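Local coordinates for uncharacterized protein (Bacteroides fragilis, PDB 3EUR) that is of unknown function but has a thioredoxin-like fold with a CxxC motif, consistent with a role in thiol-disulfide chemistry, at residues T125-D130 with E137-E142; A47-G52 with P115-L120. All coordinates share one frame; numbering follows the deposited sequence.

How the interactions relate
Interactions 1 and 2 illustrate how a thioredoxin-like sheet receives helices along two neighbouring strands, 116-120 and 126-131. In interaction 2 strand 116-120 and the cis-proline before it meet helix 44-55; in interaction 1 its antiparallel neighbour, the edge strand 126-131, meets the C-terminal helix. Their centres lie about 12 Å apart, and Leu119 joins them: its O lies 2.8 Å from Leu127 N and its N 3.0 Å from Leu128 O, probable hydrogen bonds, while its CD2 packs 3.5 Å from Tyr139 CD2. Interaction 2 lies nearer the presumed redox site, since the CxxC motif leads into helix 44-55; interaction 1 belongs to the C-terminal edge of the fold.

Interaction 1. Residues T125-D130 with E137-E142; sequences TVLLKD and EQYLAE
Tyr139 reaches from the C-terminal helix to two consecutive leucines of strand 126-131, Leu127 and Leu128, and carries its whole side of the contact. Its CB lies 3.8 Å from Leu128 CD1, and the same methyl is 4.0 Å from Tyr139 CG. Farther out, the Leu128 branch changes: Tyr139 CD1 meets Leu128 CD2 at 4.0 Å, the two side chains lying alongside and running antiparallel. With CG anti to the backbone N (chi1 -176°), the ring extends beyond Leu128 to Leu127, whose side chain runs roughly perpendicular to that of the tyrosine. There Tyr139 CE2 is 4.1 Å from Leu127 CD1, CZ is 4.0 Å from Leu127 CB, and OH ends 3.6 Å from Leu127 CD2. Both leucines approach the ring obliquely.

Neighbouring residues of a regular strand would point to opposite sides; a classic beta bulge, in which Leu127 and Leu128 both pair with Leu119, lets these two turn to the helix together. The two segments share no hydrogen bond, and even the phenol oxygen meets leucine carbon here. This contact therefore rests on dispersion and the burial of apolar surface.

Interaction 2. Residues A47-G52 with P115-L120; sequences AEMIEG and PTLYLL
The flat Pro115-Thr116 peptide and the puckered pyrrolidine ring of Pro115 receive the side chain of Met49, which is modelled as selenomethionine. The ring is touched at its CB-CG edge: SE of Met49 lies 3.7 Å from Pro115 CB, and CE of Met49 is 4.1 Å from Pro115 CG. The peptide is approached over one face, with CE of Met49 standing almost directly above Pro115 O at 4.1 Å, and SE above the carbonyl carbon of the same group.

Leu117, two residues along the strand, meets the selenium tip to tip. SE of Met49 is 3.7 Å from Leu117 CG and 3.8 Å from Leu117 CD2, so it rests at the fork of the isobutyl group, touching Pro115 as well. The first two torsions of Met49 are extended, carrying SE straight off the helix; the bend at the last (chi3 -77°) turns CE over the peptide. Met49 was built in two conformers, and these details belong to one of them. No hydrogen bond crosses the contact, which is van der Waals packing, mostly apolar, with one methyl set over a carbonyl.

The peptide bond before Pro115 is cis, and this residue fits the cis-proline that in thioredoxin-like proteins lies beside the CxxC motif. That motif here runs into helix 44-55, so Met49 ties the helix to the cis-proline turn and to the strand leaving it. Phe37 of the adjacent strand 33-38 touches Met49, Pro115 and Leu117 alike, while Val136 of helix 133-141 also packs on Leu117; the contact thus joins helix 44-55 to the adjacent strands 33-38 and 116-120, with the C-terminal helix as a further neighbour.

Interaction 1. Residues T125-D130 with E137-E142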
loop_
_atom_site.group_PDB
_atom_site.type_symbol
_atom_site.label_atom_id
_atom_site.label_comp_id
_atom_site.label_asym_id
_atom_site.label_seq_id
_atom_site.Cartn_x
_atom_site.Cartn_y
_atom_site.Cartn_z
ATOM N N THR A 125 2.775 -11.548 -6.655
ATOM C CA THR A 125 3.339 -11.215 -7.967
ATOM C C THR A 125 2.827 -9.832 -8.381
ATOM O O THR A 125 1.649 -9.529 -8.256
ATOM C CB THR A 125 2.943 -12.262 -9.007
ATOM O OG1 THR A 125 3.407 -13.534 -8.584
ATOM C CG2 THR A 125 3.502 -11.961 -10.414
ATOM N N VAL A 126 3.737 -9.016 -8.923
ATOM C CA VAL A 126 3.422 -7.678 -9.337
ATOM C C VAL A 126 2.598 -7.689 -10.608
ATOM O O VAL A 126 3.060 -8.106 -11.655
ATOM C CB VAL A 126 4.692 -6.810 -9.500
ATOM C CG1 VAL A 126 4.343 -5.439 -10.039
ATOM C CG2 VAL A 126 5.456 -6.725 -8.218
ATOM N N LEU A 127 1.363 -7.203 -10.506
ATOM C CA LEU A 127 0.451 -6.966 -11.623
ATOM C C LEU A 127 0.609 -5.572 -12.188
ATOM O O LEU A 127 0.481 -5.384 -13.411
ATOM C CB LEU A 127 -0.987 -7.211 -11.203
ATOM C CG LEU A 127 -1.336 -8.597 -10.646
ATOM C CD1 LEU A 127 -2.765 -8.631 -10.189
ATOM C CD2 LEU A 127 -0.984 -9.690 -11.644
ATOM N N LEU A 128 0.798 -4.565 -11.344
ATOM C CA LEU A 128 1.075 -3.203 -11.758
ATOM C C LEU A 128 2.128 -2.640 -10.805
ATOM O O LEU A 128 2.007 -2.773 -9.599
ATOM C CB LEU A 128 -0.150 -2.299 -11.704
ATOM C CG LEU A 128 -1.318 -2.621 -12.574
ATOM C CD1 LEU A 128 -2.541 -1.791 -12.163
ATOM C CD2 LEU A 128 -0.964 -2.401 -14.053
ATOM N N LYS A 129 3.184 -2.067 -11.370
ATOM C CA LYS A 129 4.247 -1.409 -10.656
ATOM C C LYS A 129 4.087 0.112 -10.728
ATOM O O LYS A 129 4.079 0.662 -11.827
ATOM C CB LYS A 129 5.618 -1.821 -11.239
ATOM C CG LYS A 129 6.751 -0.955 -10.638
ATOM C CD LYS A 129 8.131 -1.415 -11.051
ATOM C CE LYS A 129 9.222 -0.678 -10.321
ATOM N NZ LYS A 129 10.608 -1.210 -10.683
ATOM N N ASP A 130 4.080 0.814 -9.597
ATOM C CA ASP A 130 4.025 2.248 -9.570
ATOM C C ASP A 130 2.939 2.800 -10.511
ATOM O O ASP A 130 3.191 3.584 -11.390
ATOM C CB ASP A 130 5.430 2.794 -9.819
ATOM C CG ASP A 130 5.445 4.247 -9.738
ATOM O OD1 ASP A 130 4.460 4.768 -9.171
ATOM O OD2 ASP A 130 6.426 4.880 -10.235
ATOM N N GLU A 137 -7.669 1.217 -11.579
ATOM C CA GLU A 137 -9.097 1.076 -11.862
ATOM C C GLU A 137 -9.310 0.433 -13.221
ATOM O O GLU A 137 -10.163 -0.425 -13.400
ATOM C CB GLU A 137 -9.803 2.438 -11.805
ATOM C CG GLU A 137 -9.810 3.089 -10.444
ATOM C CD GLU A 137 -10.355 4.495 -10.533
ATOM O OE1 GLU A 137 -9.710 5.337 -11.224
ATOM O OE2 GLU A 137 -11.406 4.786 -9.913
ATOM N N GLN A 138 -8.550 0.892 -14.225
ATOM C CA GLN A 138 -8.675 0.326 -15.552
ATOM C C GLN A 138 -8.352 -1.164 -15.577
ATOM O O GLN A 138 -9.060 -1.955 -16.199
ATOM C CB GLN A 138 -7.788 1.097 -16.526
ATOM C CG GLN A 138 -8.102 0.797 -17.953
ATOM C CD GLN A 138 -7.059 1.322 -18.905
ATOM O OE1 GLN A 138 -6.501 2.418 -18.713
ATOM N NE2 GLN A 138 -6.776 0.530 -19.959
ATOM N N TYR A 139 -7.284 -1.541 -14.895
ATOM C CA TYR A 139 -6.873 -2.949 -14.849
ATOM C C TYR A 139 -7.968 -3.803 -14.234
ATOM O O TYR A 139 -8.326 -4.859 -14.737
ATOM C CB TYR A 139 -5.591 -3.030 -14.037
ATOM C CG TYR A 139 -5.010 -4.415 -13.993
ATOM C CD1 TYR A 139 -4.024 -4.796 -14.876
ATOM C CD2 TYR A 139 -5.445 -5.355 -13.090
ATOM C CE1 TYR A 139 -3.477 -6.067 -14.866
ATOM C CE2 TYR A 139 -4.912 -6.641 -13.076
ATOM C CZ TYR A 139 -3.935 -6.984 -13.969
ATOM O OH TYR A 139 -3.373 -8.244 -13.989
ATOM N N LEU A 140 -8.499 -3.340 -13.097
ATOM C CA LEU A 140 -9.491 -4.123 -12.383
ATOM C C LEU A 140 -10.849 -4.173 -13.094
ATOM O O LEU A 140 -11.595 -5.137 -12.946
ATOM C CB LEU A 140 -9.697 -3.581 -10.967
ATOM C CG LEU A 140 -8.513 -3.754 -10.006
ATOM C CD1 LEU A 140 -8.786 -2.931 -8.751
ATOM C CD2 LEU A 140 -8.234 -5.266 -9.769
ATOM N N ALA A 141 -11.215 -3.137 -13.840
ATOM C CA ALA A 141 -12.492 -3.116 -14.558
ATOM C C ALA A 141 -12.466 -3.969 -15.823
ATOM O O ALA A 141 -13.480 -4.259 -16.420
ATOM C CB ALA A 141 -12.841 -1.670 -14.857
ATOM N N GLU A 142 -11.312 -4.423 -16.248
ATOM C CA GLU A 142 -11.182 -5.294 -17.442
ATOM C C GLU A 142 -12.046 -6.524 -17.340
ATOM O O GLU A 142 -12.194 -7.100 -16.250
ATOM C CB GLU A 142 -9.722 -5.737 -17.616
ATOM C CG GLU A 142 -8.881 -4.592 -17.910
ATOM C CD GLU A 142 -7.412 -4.905 -18.264
ATOM O OE1 GLU A 142 -6.954 -6.075 -18.107
ATOM O OE2 GLU A 142 -6.702 -3.946 -18.673
ATOM O OXT GLU A 142 -12.612 -6.934 -18.383
#

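Interaction 2. Residues A47-G52 with P115-L120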
loop_
_atom_site.group_PDB
_atom_site.type_symbol
_atom_site.label_atom_id
_atom_site.label_comp_id
_atom_site.label_asym_id
_atom_site.label_seq_id
_atom_site.Cartn_x
_atom_site.Cartn_y
_atom_site.Cartn_z
ATOM N N ALA A 47 -2.794 12.928 0.461
ATOM C CA ALA A 47 -4.162 13.191 0.879
ATOM C C ALA A 47 -5.099 12.972 -0.287
ATOM O O ALA A 47 -6.142 12.331 -0.119
ATOM C CB ALA A 47 -4.308 14.597 1.411
ATOM N N GLU A 48 -4.748 13.432 -1.481
ATOM C CA GLU A 48 -5.649 13.244 -2.596
ATOM C C GLU A 48 -5.719 11.782 -3.015
ATOM O O GLU A 48 -6.779 11.333 -3.470
ATOM C CB GLU A 48 -5.257 14.140 -3.759
ATOM C CG GLU A 48 -5.444 15.643 -3.460
ATOM C CD GLU A 48 -6.843 16.031 -2.937
ATOM O OE1 GLU A 48 -7.855 15.786 -3.668
ATOM O OE2 GLU A 48 -6.917 16.591 -1.797
HETATM N N MSE A 49 -4.624 11.042 -2.880
HETATM C CA MSE A 49 -4.687 9.607 -3.203
HETATM C C MSE A 49 -5.571 8.861 -2.205
HETATM O O MSE A 49 -6.353 8.011 -2.607
HETATM C CB MSE A 49 -3.292 8.978 -3.248
HETATM C CG MSE A 49 -3.304 7.506 -3.760
HETATM SE SE MSE A 49 -1.560 6.789 -4.172
HETATM C CE MSE A 49 -1.289 7.666 -5.850
ATOM N N ILE A 50 -5.504 9.208 -0.917
ATOM C CA ILE A 50 -6.413 8.627 0.061
ATOM C C ILE A 50 -7.856 8.906 -0.345
ATOM O O ILE A 50 -8.683 8.010 -0.378
ATOM C CB ILE A 50 -6.165 9.157 1.491
ATOM C CG1 ILE A 50 -4.820 8.646 2.042
ATOM C CG2 ILE A 50 -7.263 8.688 2.396
ATOM C CD1 ILE A 50 -4.414 9.260 3.401
ATOM N N GLU A 51 -8.142 10.161 -0.673
ATOM C CA GLU A 51 -9.480 10.519 -1.035
ATOM C C GLU A 51 -9.931 9.792 -2.291
ATOM O O GLU A 51 -11.075 9.318 -2.405
ATOM C CB GLU A 51 -9.533 12.036 -1.262
ATOM C CG GLU A 51 -9.741 12.801 0.023
ATOM C CD GLU A 51 -11.186 12.653 0.459
ATOM O OE1 GLU A 51 -12.051 13.168 -0.260
ATOM O OE2 GLU A 51 -11.468 11.956 1.459
ATOM N N GLY A 52 -9.025 9.672 -3.251
ATOM C CA GLY A 52 -9.307 8.970 -4.477
ATOM C C GLY A 52 -9.616 7.512 -4.287
ATOM O O GLY A 52 -10.529 6.956 -4.935
ATOM N N PRO A 115 3.429 9.450 -3.085
ATOM C CA PRO A 115 2.762 8.151 -2.913
ATOM C C PRO A 115 2.793 7.302 -4.150
ATOM O O PRO A 115 2.724 7.771 -5.224
ATOM C CB PRO A 115 1.319 8.556 -2.636
ATOM C CG PRO A 115 1.160 9.806 -3.331
ATOM C CD PRO A 115 2.433 10.516 -3.149
ATOM N N THR A 116 2.912 5.997 -3.923
ATOM C CA THR A 116 2.983 5.016 -4.995
ATOM C C THR A 116 2.178 3.750 -4.707
ATOM O O THR A 116 2.124 3.239 -3.589
ATOM C CB THR A 116 4.443 4.620 -5.297
ATOM O OG1 THR A 116 5.295 5.759 -5.122
ATOM C CG2 THR A 116 4.573 4.110 -6.724
ATOM N N LEU A 117 1.547 3.250 -5.761
ATOM C CA LEU A 117 0.731 2.044 -5.724
ATOM C C LEU A 117 1.355 0.896 -6.468
ATOM O O LEU A 117 1.880 1.061 -7.562
ATOM C CB LEU A 117 -0.643 2.331 -6.353
ATOM C CG LEU A 117 -1.503 3.376 -5.686
ATOM C CD1 LEU A 117 -2.758 3.624 -6.540
ATOM C CD2 LEU A 117 -1.918 2.966 -4.279
ATOM N N TYR A 118 1.271 -0.285 -5.868
ATOM C CA TYR A 118 1.526 -1.555 -6.548
ATOM C C TYR A 118 0.288 -2.420 -6.420
ATOM O O TYR A 118 -0.271 -2.509 -5.340
ATOM C CB TYR A 118 2.716 -2.330 -5.937
ATOM C CG TYR A 118 4.057 -1.729 -6.139
ATOM C CD1 TYR A 118 4.947 -2.347 -7.011
ATOM C CD2 TYR A 118 4.427 -0.563 -5.540
ATOM C CE1 TYR A 118 6.200 -1.858 -7.245
ATOM C CE2 TYR A 118 5.732 -0.003 -5.788
ATOM C CZ TYR A 118 6.569 -0.673 -6.678
ATOM O OH TYR A 118 7.841 -0.158 -6.945
ATOM N N LEU A 119 -0.118 -3.067 -7.507
ATOM C CA LEU A 119 -1.184 -4.054 -7.457
ATOM C C LEU A 119 -0.545 -5.420 -7.556
ATOM O O LEU A 119 0.221 -5.686 -8.487
ATOM C CB LEU A 119 -2.205 -3.840 -8.571
ATOM C CG LEU A 119 -3.428 -4.772 -8.516
ATOM C CD1 LEU A 119 -4.309 -4.497 -7.369
ATOM C CD2 LEU A 119 -4.195 -4.724 -9.857
ATOM N N LEU A 120 -0.831 -6.265 -6.561
ATOM C CA LEU A 120 -0.222 -7.580 -6.416
ATOM C C LEU A 120 -1.298 -8.670 -6.431
ATOM O O LEU A 120 -2.414 -8.446 -5.918
ATOM C CB LEU A 120 0.526 -7.668 -5.080
ATOM C CG LEU A 120 1.472 -6.539 -4.750
ATOM C CD1 LEU A 120 2.101 -6.736 -3.358
ATOM C CD2 LEU A 120 2.550 -6.333 -5.784
#